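Long-range contacts in hypothetical UPF0271 protein TTHB195 (PDB 2DFA), which probably catalyses the ATP-dependent opening of 5-oxoproline to L-glutamate, working as the A subunit of a three-component 5-oxoprolinase: residues L116-D121 against T147-E152; V161-P166 against A217-I222; R168-S173 against V213-D218; R195-V200 against R237-Q242. One frame throughout, in Å; residues are numbered along the deposited sequence.

Contact 1: residues L116-D121 against T147-E152; sequences LKACRD and TVYEEE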
# COMPACT_ATOMS: atom_id res chain seq x y z
N LEU A 116 -15.25 -5.25 -15.92
CA LEU A 116 -16.68 -5.01 -15.87
C LEU A 116 -17.03 -3.54 -16.11
O LEU A 116 -18.00 -3.23 -16.81
CB LEU A 116 -17.26 -5.48 -14.53
CG LEU A 116 -17.15 -6.98 -14.25
CD1 LEU A 116 -17.77 -7.30 -12.89
CD2 LEU A 116 -17.85 -7.76 -15.36
N LYS A 117 -16.25 -2.62 -15.53
CA LYS A 117 -16.52 -1.20 -15.71
C LYS A 117 -16.36 -0.86 -17.19
O LYS A 117 -17.13 -0.08 -17.75
CB LYS A 117 -15.55 -0.36 -14.87
CG LYS A 117 -15.88 1.14 -14.83
CD LYS A 117 -14.85 1.89 -14.00
CE LYS A 117 -15.17 3.38 -13.89
NZ LYS A 117 -16.47 3.64 -13.22
N ALA A 118 -15.35 -1.46 -17.82
CA ALA A 118 -15.09 -1.25 -19.24
C ALA A 118 -16.24 -1.74 -20.11
O ALA A 118 -16.59 -1.10 -21.10
CB ALA A 118 -13.80 -1.96 -19.64
N CYS A 119 -16.82 -2.88 -19.75
CA CYS A 119 -17.92 -3.45 -20.52
C CYS A 119 -19.19 -2.61 -20.54
O CYS A 119 -20.04 -2.79 -21.42
CB CYS A 119 -18.23 -4.86 -20.03
SG CYS A 119 -16.95 -6.09 -20.41
N ARG A 120 -19.33 -1.70 -19.58
CA ARG A 120 -20.53 -0.86 -19.53
C ARG A 120 -20.25 0.64 -19.53
O ARG A 120 -21.18 1.45 -19.58
CB ARG A 120 -21.36 -1.22 -18.29
CG ARG A 120 -20.62 -1.11 -16.98
CD ARG A 120 -21.48 -1.57 -15.81
NE ARG A 120 -20.70 -1.76 -14.59
CZ ARG A 120 -20.14 -0.78 -13.89
NH1 ARG A 120 -20.26 0.49 -14.28
NH2 ARG A 120 -19.43 -1.07 -12.80
N ASP A 121 -18.98 1.03 -19.48
CA ASP A 121 -18.62 2.44 -19.45
C ASP A 121 -17.67 2.83 -20.59
O ASP A 121 -16.50 2.47 -20.58
CB ASP A 121 -17.98 2.79 -18.11
CG ASP A 121 -17.72 4.27 -17.96
OD1 ASP A 121 -18.68 5.06 -18.10
OD2 ASP A 121 -16.56 4.65 -17.71
N THR A 147 -20.11 -5.66 -26.56
CA THR A 147 -20.08 -4.64 -25.52
C THR A 147 -19.53 -3.31 -26.03
O THR A 147 -18.91 -3.24 -27.09
CB THR A 147 -19.21 -5.09 -24.32
OG1 THR A 147 -17.85 -5.24 -24.75
CG2 THR A 147 -19.70 -6.43 -23.78
N VAL A 148 -19.75 -2.24 -25.26
CA VAL A 148 -19.25 -0.93 -25.62
C VAL A 148 -17.73 -0.99 -25.55
O VAL A 148 -17.02 -0.17 -26.12
CB VAL A 148 -19.77 0.18 -24.66
CG1 VAL A 148 -21.29 0.25 -24.72
CG2 VAL A 148 -19.31 -0.11 -23.24
N TYR A 149 -17.24 -2.00 -24.83
CA TYR A 149 -15.82 -2.22 -24.67
C TYR A 149 -15.23 -2.66 -26.02
O TYR A 149 -14.19 -2.16 -26.45
CB TYR A 149 -15.61 -3.28 -23.58
CG TYR A 149 -14.17 -3.68 -23.34
CD1 TYR A 149 -13.14 -2.75 -23.45
CD2 TYR A 149 -13.85 -4.99 -23.01
CE1 TYR A 149 -11.82 -3.12 -23.23
CE2 TYR A 149 -12.53 -5.37 -22.78
CZ TYR A 149 -11.53 -4.43 -22.90
OH TYR A 149 -10.22 -4.81 -22.70
N GLU A 150 -15.90 -3.59 -26.69
CA GLU A 150 -15.43 -4.04 -28.00
C GLU A 150 -15.48 -2.85 -28.95
O GLU A 150 -14.58 -2.63 -29.76
CB GLU A 150 -16.32 -5.16 -28.55
CG GLU A 150 -15.77 -5.79 -29.82
CD GLU A 150 -16.79 -6.62 -30.57
OE1 GLU A 150 -17.65 -7.25 -29.92
OE2 GLU A 150 -16.73 -6.66 -31.82
N GLU A 151 -16.55 -2.07 -28.84
CA GLU A 151 -16.75 -0.89 -29.69
C GLU A 151 -15.65 0.14 -29.58
O GLU A 151 -15.09 0.57 -30.60
CB GLU A 151 -18.08 -0.22 -29.34
CG GLU A 151 -19.32 -0.98 -29.76
CD GLU A 151 -20.59 -0.24 -29.41
OE1 GLU A 151 -20.68 0.97 -29.72
OE2 GLU A 151 -21.51 -0.86 -28.83
N GLU A 152 -15.33 0.56 -28.36
CA GLU A 152 -14.29 1.57 -28.17
C GLU A 152 -12.92 1.05 -28.61
O GLU A 152 -12.11 1.81 -29.14
CB GLU A 152 -14.24 2.02 -26.71
CG GLU A 152 -15.50 2.75 -26.26
CD GLU A 152 -15.84 3.94 -27.15
OE1 GLU A 152 -14.91 4.68 -27.54
OE2 GLU A 152 -17.03 4.14 -27.45
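One face of the Tyr149 ring carries the methyl of Ala118, whose CB stands 4.2 Å from the ring centroid, displaced toward the rim, in a CH-pi contact. Cys119 SG approaches the same ring obliquely, 4.2 Å from Tyr149 CD2, as a sulfur-aromatic neighbour. The motif is a helix-helix crossing: the last turn of helix 112-120 lies across the first turn of helix 148-155, the two short axes 8.0 Å apart at 76°. The small side chains of Ala118 and Cys119 let the backbones come close, with Cys119 CA 3.8 Å from Tyr149 CB. With CG anti to the backbone N (chi1 177°), the tyrosine sends its ring past them to pack also on Leu141 and Val143 of strand 141-143 and on Ala125 of helix 122-135. Replacing Tyr149 by an alanine would probably open a gap between helix 112-120 and strand 141-143, taking from Ala118 CB the ring face it packs on and from Cys119 SG its oblique aromatic neighbour. Val148 extends the contact with one branch, CG2, which sits 3.3 Å from Cys119 O and 3.6 Å from Ala118 O, while Val148 N is buried without a partner. The start of helix 148-155 is capped by Thr147: its OG1, also hydrogen-bonded with Leu144 O, accepts from Glu150 N at 3.2 Å.

Contact 2: residues V161-P166 against A217-I222; sequences VLEAFP and ADTLCI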
# COMPACT_ATOMS: atom_id res chain seq x y z
N VAL A 161 -9.61 -9.15 -29.86
CA VAL A 161 -9.70 -10.60 -29.73
C VAL A 161 -10.95 -10.93 -28.92
O VAL A 161 -11.09 -10.48 -27.78
CB VAL A 161 -8.46 -11.17 -29.00
CG1 VAL A 161 -8.58 -12.67 -28.87
CG2 VAL A 161 -7.19 -10.80 -29.75
N LEU A 162 -11.84 -11.72 -29.50
CA LEU A 162 -13.09 -12.09 -28.84
C LEU A 162 -12.98 -13.26 -27.87
O LEU A 162 -12.55 -14.35 -28.23
CB LEU A 162 -14.17 -12.38 -29.88
CG LEU A 162 -14.43 -11.22 -30.85
CD1 LEU A 162 -15.61 -11.57 -31.76
CD2 LEU A 162 -14.73 -9.95 -30.06
N GLU A 163 -13.40 -13.02 -26.63
CA GLU A 163 -13.34 -14.02 -25.58
C GLU A 163 -14.69 -14.66 -25.29
O GLU A 163 -15.73 -13.99 -25.33
CB GLU A 163 -12.78 -13.38 -24.31
CG GLU A 163 -12.77 -14.27 -23.09
CD GLU A 163 -12.00 -13.65 -21.94
OE1 GLU A 163 -12.31 -12.50 -21.56
OE2 GLU A 163 -11.08 -14.32 -21.42
N ALA A 164 -14.67 -15.96 -25.01
CA ALA A 164 -15.88 -16.71 -24.69
C ALA A 164 -15.60 -17.44 -23.38
O ALA A 164 -14.45 -17.73 -23.06
CB ALA A 164 -16.21 -17.71 -25.81
N PHE A 165 -16.66 -17.75 -22.64
CA PHE A 165 -16.51 -18.41 -21.35
C PHE A 165 -17.25 -19.73 -21.25
O PHE A 165 -18.44 -19.76 -20.94
CB PHE A 165 -16.98 -17.48 -20.23
CG PHE A 165 -16.34 -16.13 -20.26
CD1 PHE A 165 -16.72 -15.18 -21.20
CD2 PHE A 165 -15.33 -15.81 -19.35
CE1 PHE A 165 -16.11 -13.93 -21.24
CE2 PHE A 165 -14.71 -14.56 -19.38
CZ PHE A 165 -15.10 -13.62 -20.33
N PRO A 166 -16.55 -20.85 -21.48
CA PRO A 166 -17.20 -22.16 -21.40
C PRO A 166 -17.75 -22.49 -20.01
O PRO A 166 -18.61 -23.36 -19.86
CB PRO A 166 -16.10 -23.13 -21.84
CG PRO A 166 -14.84 -22.40 -21.46
CD PRO A 166 -15.14 -20.99 -21.87
N ALA A 217 -15.45 -17.56 -30.55
CA ALA A 217 -14.40 -17.66 -29.55
C ALA A 217 -12.98 -17.67 -30.10
O ALA A 217 -12.49 -18.72 -30.52
CB ALA A 217 -14.64 -18.90 -28.70
N ASP A 218 -12.32 -16.52 -30.09
CA ASP A 218 -10.94 -16.45 -30.54
C ASP A 218 -10.15 -17.06 -29.39
O ASP A 218 -9.12 -17.71 -29.58
CB ASP A 218 -10.50 -15.01 -30.78
CG ASP A 218 -11.21 -14.36 -31.96
OD1 ASP A 218 -11.47 -15.07 -32.95
OD2 ASP A 218 -11.49 -13.15 -31.90
N THR A 219 -10.65 -16.84 -28.18
CA THR A 219 -10.01 -17.37 -26.98
C THR A 219 -11.07 -17.79 -25.97
O THR A 219 -12.14 -17.20 -25.90
CB THR A 219 -9.06 -16.32 -26.34
OG1 THR A 219 -8.39 -16.89 -25.21
CG2 THR A 219 -9.84 -15.09 -25.89
N LEU A 220 -10.76 -18.83 -25.21
CA LEU A 220 -11.66 -19.35 -24.19
C LEU A 220 -11.06 -19.10 -22.81
O LEU A 220 -9.94 -19.53 -22.53
CB LEU A 220 -11.86 -20.86 -24.37
CG LEU A 220 -12.51 -21.34 -25.68
CD1 LEU A 220 -12.49 -22.86 -25.72
CD2 LEU A 220 -13.93 -20.81 -25.77
N CYS A 221 -11.80 -18.41 -21.95
CA CYS A 221 -11.31 -18.11 -20.60
C CYS A 221 -11.59 -19.23 -19.61
O CYS A 221 -12.68 -19.78 -19.57
CB CYS A 221 -11.94 -16.82 -20.08
SG CYS A 221 -11.46 -16.40 -18.37
N ILE A 222 -10.58 -19.55 -18.81
CA ILE A 222 -10.70 -20.58 -17.79
C ILE A 222 -10.46 -19.96 -16.41
O ILE A 222 -9.52 -19.19 -16.23
CB ILE A 222 -9.65 -21.70 -17.99
CG1 ILE A 222 -9.76 -22.27 -19.41
CG2 ILE A 222 -9.85 -22.79 -16.95
CD1 ILE A 222 -11.15 -22.76 -19.78
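Leu162 O is gripped by two backbone donors from across the contact, Asp218 N at 2.9 Å and Thr219 N at 3.1 Å. They open a ladder between neighbouring parallel strands, 160-164 and 219-222, of the curled parallel sheet, consistent with a distorted beta/alpha barrel. Ala164 continues it, its N donating to Thr219 O and its O accepting from Cys221 N at 3.0 Å. Before the strand proper, Asp218 OD2 takes the place of a backbone acceptor and receives Leu162 N at 2.8 Å on its anti side. Glu163 and Thr219 share one face of the sheet, where the extended Glu163 chain carries OE2 past Cys221 CB to Lys109 and Asn6; Thr219 OG1 in turn bonds with Asp4 and Asn6. Ala164 and Leu220 share the other face under Met199 of helix 189-201. There Ala164 CB is pressed tightly on Ala217 CB, 3.5 Å away, and touches Leu220 CD2 as well. Tyr115 of helix 112-120 backs both Glu163 and Phe165. Just past strand 160-164 the Phe165 ring meets Cys221 obliquely, CD2 of Phe165 lying 3.6 Å from CB of Cys221.

Contact 3: residues R168-S173 against V213-D218; sequences RAYLRS and VAVRAD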
# COMPACT_ATOMS: atom_id res chain seq x y z
N ARG A 168 -19.30 -20.19 -18.03
CA ARG A 168 -20.39 -19.28 -17.68
C ARG A 168 -21.59 -19.49 -18.59
O ARG A 168 -21.44 -19.73 -19.78
CB ARG A 168 -19.91 -17.83 -17.79
CG ARG A 168 -18.84 -17.46 -16.77
CD ARG A 168 -19.40 -17.52 -15.35
NE ARG A 168 -20.48 -16.56 -15.15
CZ ARG A 168 -20.31 -15.24 -15.17
NH1 ARG A 168 -19.11 -14.72 -15.38
NH2 ARG A 168 -21.35 -14.43 -14.99
N ALA A 169 -22.79 -19.38 -18.02
CA ALA A 169 -24.01 -19.55 -18.79
C ALA A 169 -24.27 -18.27 -19.58
O ALA A 169 -23.92 -17.17 -19.15
CB ALA A 169 -25.19 -19.85 -17.87
N TYR A 170 -24.89 -18.44 -20.75
CA TYR A 170 -25.23 -17.32 -21.62
C TYR A 170 -26.74 -17.15 -21.69
O TYR A 170 -27.50 -18.09 -21.45
CB TYR A 170 -24.70 -17.56 -23.03
CG TYR A 170 -23.21 -17.32 -23.19
CD1 TYR A 170 -22.28 -18.15 -22.58
CD2 TYR A 170 -22.75 -16.26 -23.97
CE1 TYR A 170 -20.91 -17.93 -22.74
CE2 TYR A 170 -21.39 -16.04 -24.14
CZ TYR A 170 -20.47 -16.87 -23.53
OH TYR A 170 -19.13 -16.64 -23.69
N LEU A 171 -27.18 -15.94 -22.02
CA LEU A 171 -28.60 -15.64 -22.16
C LEU A 171 -28.86 -15.44 -23.65
O LEU A 171 -27.93 -15.20 -24.42
CB LEU A 171 -28.96 -14.38 -21.39
CG LEU A 171 -28.66 -14.36 -19.89
CD1 LEU A 171 -29.08 -13.02 -19.31
CD2 LEU A 171 -29.39 -15.49 -19.19
N ARG A 172 -30.12 -15.55 -24.06
CA ARG A 172 -30.47 -15.37 -25.47
C ARG A 172 -29.94 -14.05 -26.02
O ARG A 172 -29.64 -13.95 -27.21
CB ARG A 172 -31.98 -15.45 -25.67
CG ARG A 172 -32.55 -16.84 -25.45
CD ARG A 172 -34.02 -16.89 -25.85
NE ARG A 172 -34.23 -16.62 -27.27
CZ ARG A 172 -33.83 -17.43 -28.25
NH1 ARG A 172 -33.19 -18.56 -27.97
NH2 ARG A 172 -34.06 -17.10 -29.51
N SER A 173 -29.84 -13.05 -25.16
CA SER A 173 -29.34 -11.74 -25.56
C SER A 173 -27.92 -11.82 -26.11
O SER A 173 -27.47 -10.93 -26.84
CB SER A 173 -29.37 -10.78 -24.37
OG SER A 173 -28.51 -11.23 -23.34
N VAL A 213 -27.33 -19.35 -28.58
CA VAL A 213 -26.88 -18.07 -29.12
C VAL A 213 -25.54 -18.22 -29.82
O VAL A 213 -24.76 -19.13 -29.53
CB VAL A 213 -26.77 -17.01 -27.99
CG1 VAL A 213 -25.83 -17.50 -26.91
CG2 VAL A 213 -26.28 -15.68 -28.56
N ALA A 214 -25.27 -17.32 -30.77
CA ALA A 214 -24.02 -17.35 -31.51
C ALA A 214 -22.88 -16.76 -30.68
O ALA A 214 -23.08 -15.80 -29.94
CB ALA A 214 -24.17 -16.58 -32.81
N VAL A 215 -21.70 -17.34 -30.82
CA VAL A 215 -20.52 -16.87 -30.11
C VAL A 215 -19.27 -17.23 -30.89
O VAL A 215 -19.09 -18.38 -31.30
CB VAL A 215 -20.41 -17.49 -28.69
CG1 VAL A 215 -21.47 -16.90 -27.78
CG2 VAL A 215 -20.56 -19.00 -28.78
N ARG A 216 -18.41 -16.24 -31.12
CA ARG A 216 -17.17 -16.47 -31.84
C ARG A 216 -16.08 -16.42 -30.79
O ARG A 216 -15.82 -15.38 -30.19
CB ARG A 216 -16.96 -15.40 -32.91
CG ARG A 216 -16.14 -15.88 -34.10
CD ARG A 216 -14.70 -15.41 -34.04
NE ARG A 216 -14.59 -13.98 -34.31
CZ ARG A 216 -14.98 -13.40 -35.45
NH1 ARG A 216 -15.49 -14.13 -36.43
NH2 ARG A 216 -14.84 -12.09 -35.61
N ALA A 217 -15.45 -17.56 -30.55
CA ALA A 217 -14.40 -17.66 -29.55
C ALA A 217 -12.98 -17.67 -30.10
O ALA A 217 -12.49 -18.72 -30.52
CB ALA A 217 -14.64 -18.90 -28.70
N ASP A 218 -12.32 -16.52 -30.09
CA ASP A 218 -10.94 -16.45 -30.54
C ASP A 218 -10.15 -17.06 -29.39
O ASP A 218 -9.12 -17.71 -29.58
CB ASP A 218 -10.50 -15.01 -30.78
CG ASP A 218 -11.21 -14.36 -31.96
OD1 ASP A 218 -11.47 -15.07 -32.95
OD2 ASP A 218 -11.49 -13.15 -31.90
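The backbone of 168-173, which has no regular secondary structure, comes nearest to the strand residues 213-214 where Arg172 CA and Val213 CA are 5.8 Å apart, and it is side chains rather than backbone bonds that join the two. Tyr170 and Val213 carry most of the join. The tyrosine CG is anti to the carbonyl carbon (chi1 -77°), which turns the ring toward Val215, whose CG1 meets it obliquely, 3.7 Å from Tyr170 CE2. Val213 meets the base of the same side chain, its CG1 lying 4.0 Å from Tyr170 CB and equally far from Leu171 O. The other branch of this valine, CG2, faces Arg172 O. Val213 was modelled in two conformers, so its methyl contacts hold for one of them. Beyond the valines the phenol oxygen leaves the contact: Tyr170 OH bonds with Phe165 N, tying the loop back to the end of strand 160-164. Val205 touches the tyrosine and both valines, and Met199 and the side chain of Arg195, both of helix 189-201, lie against the tyrosine as well, so the ring is buried with its hydroxyl bonded. On the outer side Arg172 points its CB away from the strand, yet its NH1 reaches Gly210 O, while its backbone N bonds with Asp209 OD1, both in the turn between strands 204-206 and 212-214. Taken together, this is a long irregular loop after a sheet strand, folded over a two-stranded antiparallel beta hairpin and pinned through a buried tyrosine.

Contact 4: residues R195-V200 against R237-Q242; sequences RALRMV and REALEQ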
# COMPACT_ATOMS: atom_id res chain seq x y z
N ARG A 195 -19.34 -27.60 -23.75
CA ARG A 195 -19.66 -26.27 -24.24
C ARG A 195 -18.49 -25.68 -25.04
O ARG A 195 -18.66 -25.04 -26.08
CB ARG A 195 -19.98 -25.38 -23.04
CG ARG A 195 -21.26 -25.81 -22.32
CD ARG A 195 -21.42 -25.15 -20.94
NE ARG A 195 -21.52 -23.69 -21.06
CZ ARG A 195 -22.74 -23.17 -21.26
NH1 ARG A 195 -23.79 -23.97 -21.35
NH2 ARG A 195 -22.89 -21.84 -21.33
N ALA A 196 -17.27 -25.87 -24.51
CA ALA A 196 -16.10 -25.35 -25.20
C ALA A 196 -16.01 -25.85 -26.64
O ALA A 196 -15.82 -25.09 -27.58
CB ALA A 196 -14.86 -25.78 -24.41
N LEU A 197 -16.10 -27.19 -26.79
CA LEU A 197 -16.07 -27.77 -28.14
C LEU A 197 -17.11 -27.11 -29.04
O LEU A 197 -16.85 -26.74 -30.18
CB LEU A 197 -16.41 -29.27 -28.01
CG LEU A 197 -15.19 -30.18 -28.05
CD1 LEU A 197 -15.58 -31.67 -28.10
CD2 LEU A 197 -14.31 -29.94 -29.28
N ARG A 198 -18.34 -27.01 -28.50
CA ARG A 198 -19.44 -26.43 -29.26
C ARG A 198 -19.10 -25.02 -29.75
O ARG A 198 -19.32 -24.66 -30.90
CB ARG A 198 -20.66 -26.38 -28.34
CG ARG A 198 -21.95 -26.03 -29.08
CD ARG A 198 -22.70 -27.28 -29.57
NE ARG A 198 -23.65 -26.93 -30.63
CZ ARG A 198 -24.77 -26.29 -30.26
NH1 ARG A 198 -24.96 -25.98 -28.99
NH2 ARG A 198 -25.70 -25.98 -31.17
N MET A 199 -18.60 -24.19 -28.81
CA MET A 199 -18.25 -22.82 -29.17
C MET A 199 -17.23 -22.77 -30.31
O MET A 199 -17.29 -21.94 -31.20
CB MET A 199 -17.67 -22.13 -27.93
CG MET A 199 -18.62 -22.09 -26.74
SD MET A 199 -17.83 -21.38 -25.28
CE MET A 199 -19.24 -20.45 -24.66
N VAL A 200 -16.24 -23.68 -30.23
CA VAL A 200 -15.22 -23.71 -31.28
C VAL A 200 -15.77 -24.30 -32.59
O VAL A 200 -15.73 -23.68 -33.64
CB VAL A 200 -14.03 -24.54 -30.78
CG1 VAL A 200 -12.96 -24.61 -31.86
CG2 VAL A 200 -13.44 -23.91 -29.53
N ARG A 237 -9.11 -28.77 -22.41
CA ARG A 237 -8.02 -28.95 -23.36
C ARG A 237 -8.06 -30.33 -24.02
O ARG A 237 -7.87 -30.46 -25.23
CB ARG A 237 -6.66 -28.77 -22.67
CG ARG A 237 -5.50 -28.73 -23.65
CD ARG A 237 -4.15 -28.73 -22.94
NE ARG A 237 -3.04 -28.66 -23.89
CZ ARG A 237 -2.73 -27.58 -24.60
NH1 ARG A 237 -3.45 -26.47 -24.47
NH2 ARG A 237 -1.71 -27.61 -25.44
N GLU A 238 -8.32 -31.36 -23.22
CA GLU A 238 -8.38 -32.72 -23.73
C GLU A 238 -9.52 -32.91 -24.72
O GLU A 238 -9.35 -33.52 -25.78
CB GLU A 238 -8.51 -33.71 -22.57
CG GLU A 238 -7.28 -33.73 -21.66
CD GLU A 238 -7.37 -34.77 -20.56
OE1 GLU A 238 -8.27 -34.67 -19.71
OE2 GLU A 238 -6.52 -35.69 -20.55
N ALA A 239 -10.69 -32.37 -24.39
CA ALA A 239 -11.85 -32.48 -25.26
C ALA A 239 -11.53 -31.84 -26.61
O ALA A 239 -11.93 -32.35 -27.66
CB ALA A 239 -13.05 -31.80 -24.63
N LEU A 240 -10.80 -30.73 -26.57
CA LEU A 240 -10.44 -30.02 -27.79
C LEU A 240 -9.39 -30.76 -28.62
O LEU A 240 -9.50 -30.84 -29.84
CB LEU A 240 -9.91 -28.62 -27.44
CG LEU A 240 -10.91 -27.64 -26.81
CD1 LEU A 240 -10.21 -26.33 -26.48
CD2 LEU A 240 -12.06 -27.40 -27.77
N GLU A 241 -8.38 -31.31 -27.95
CA GLU A 241 -7.33 -32.04 -28.64
C GLU A 241 -7.81 -33.39 -29.16
O GLU A 241 -7.44 -33.81 -30.25
CB GLU A 241 -6.12 -32.22 -27.72
CG GLU A 241 -5.49 -30.91 -27.27
CD GLU A 241 -4.22 -31.11 -26.48
OE1 GLU A 241 -4.26 -31.83 -25.46
OE2 GLU A 241 -3.18 -30.55 -26.88
N GLN A 242 -8.62 -34.07 -28.36
CA GLN A 242 -9.16 -35.37 -28.78
C GLN A 242 -10.13 -35.14 -29.93
O GLN A 242 -10.50 -36.08 -30.63
CB GLN A 242 -9.87 -36.05 -27.61
CG GLN A 242 -8.94 -36.68 -26.59
CD GLN A 242 -9.69 -37.40 -25.48
OE1 GLN A 242 -9.74 -38.63 -25.45
NE2 GLN A 242 -10.28 -36.64 -24.57
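Glu238 O, beside the Ala239 and Leu240 that meet Leu197, is gripped twice by Gln242, four residues on: by Gln242 N at 2.7 Å and, weakly, by Gln242 NE2. Across the contact the meeting is apolar. Helices 189-201 and 229-241 pass with their short axes 9.3 Å apart at 44°. Leu240 CD2 reaches in among three residues of the first helix, touching Leu197 CD2 at 3.7 Å and Val200 CG2 at 4.1 Å and lying near the backbone carbon of Ala196. The Leu197 and Leu240 side chains lie alongside each other, running opposite ways, and both methyls of Leu197 end against Ala239 O, CD1 at 3.7 Å. The Leu197 side chain sits well off a staggered position (chi1 -100°), which lets its tip lean toward the second helix although its CB does not point there. Cutting Leu197 back to alanine is likely to leave a gap over Ala239 O and Leu240 CD2 without its nearest neighbour across the contact. Leu240 also rests on Val3, Leu5 and Val247, and Val200 on Val3 and Leu220, so both helices pack on strand 2-9. Charged groups pair away from this interface: Arg198 with Glu202 and Glu212, and Arg237 with Glu241 through charge alone. Between 195-200 and 237-242 the contact therefore rests on the fit and burial of leucine, valine and alanine carbons, with no polar bond to fix the register there.

All four contacts belong to one curled parallel beta/alpha fold. Contact 2 is one of its strand pairs, 160-164 with 219-222, near the centre of the chain. Contact 1 closes first along the sequence, and its helix 148-155 is followed by strand 160-164; the centres of contacts 1 and 2 lie 16 Å apart. Contacts 2 and 3 overlap in their second segments, sharing Ala217 and Asp218, with centres 10 Å apart. Contact 4, 12 Å from contact 2 by centres, alternates with contacts 2 and 3 along the chain and touches both through Arg195 and Met199. Contacts 1 and 4 stand 28 Å apart by centres, so the sheet links helix packing at two distant places.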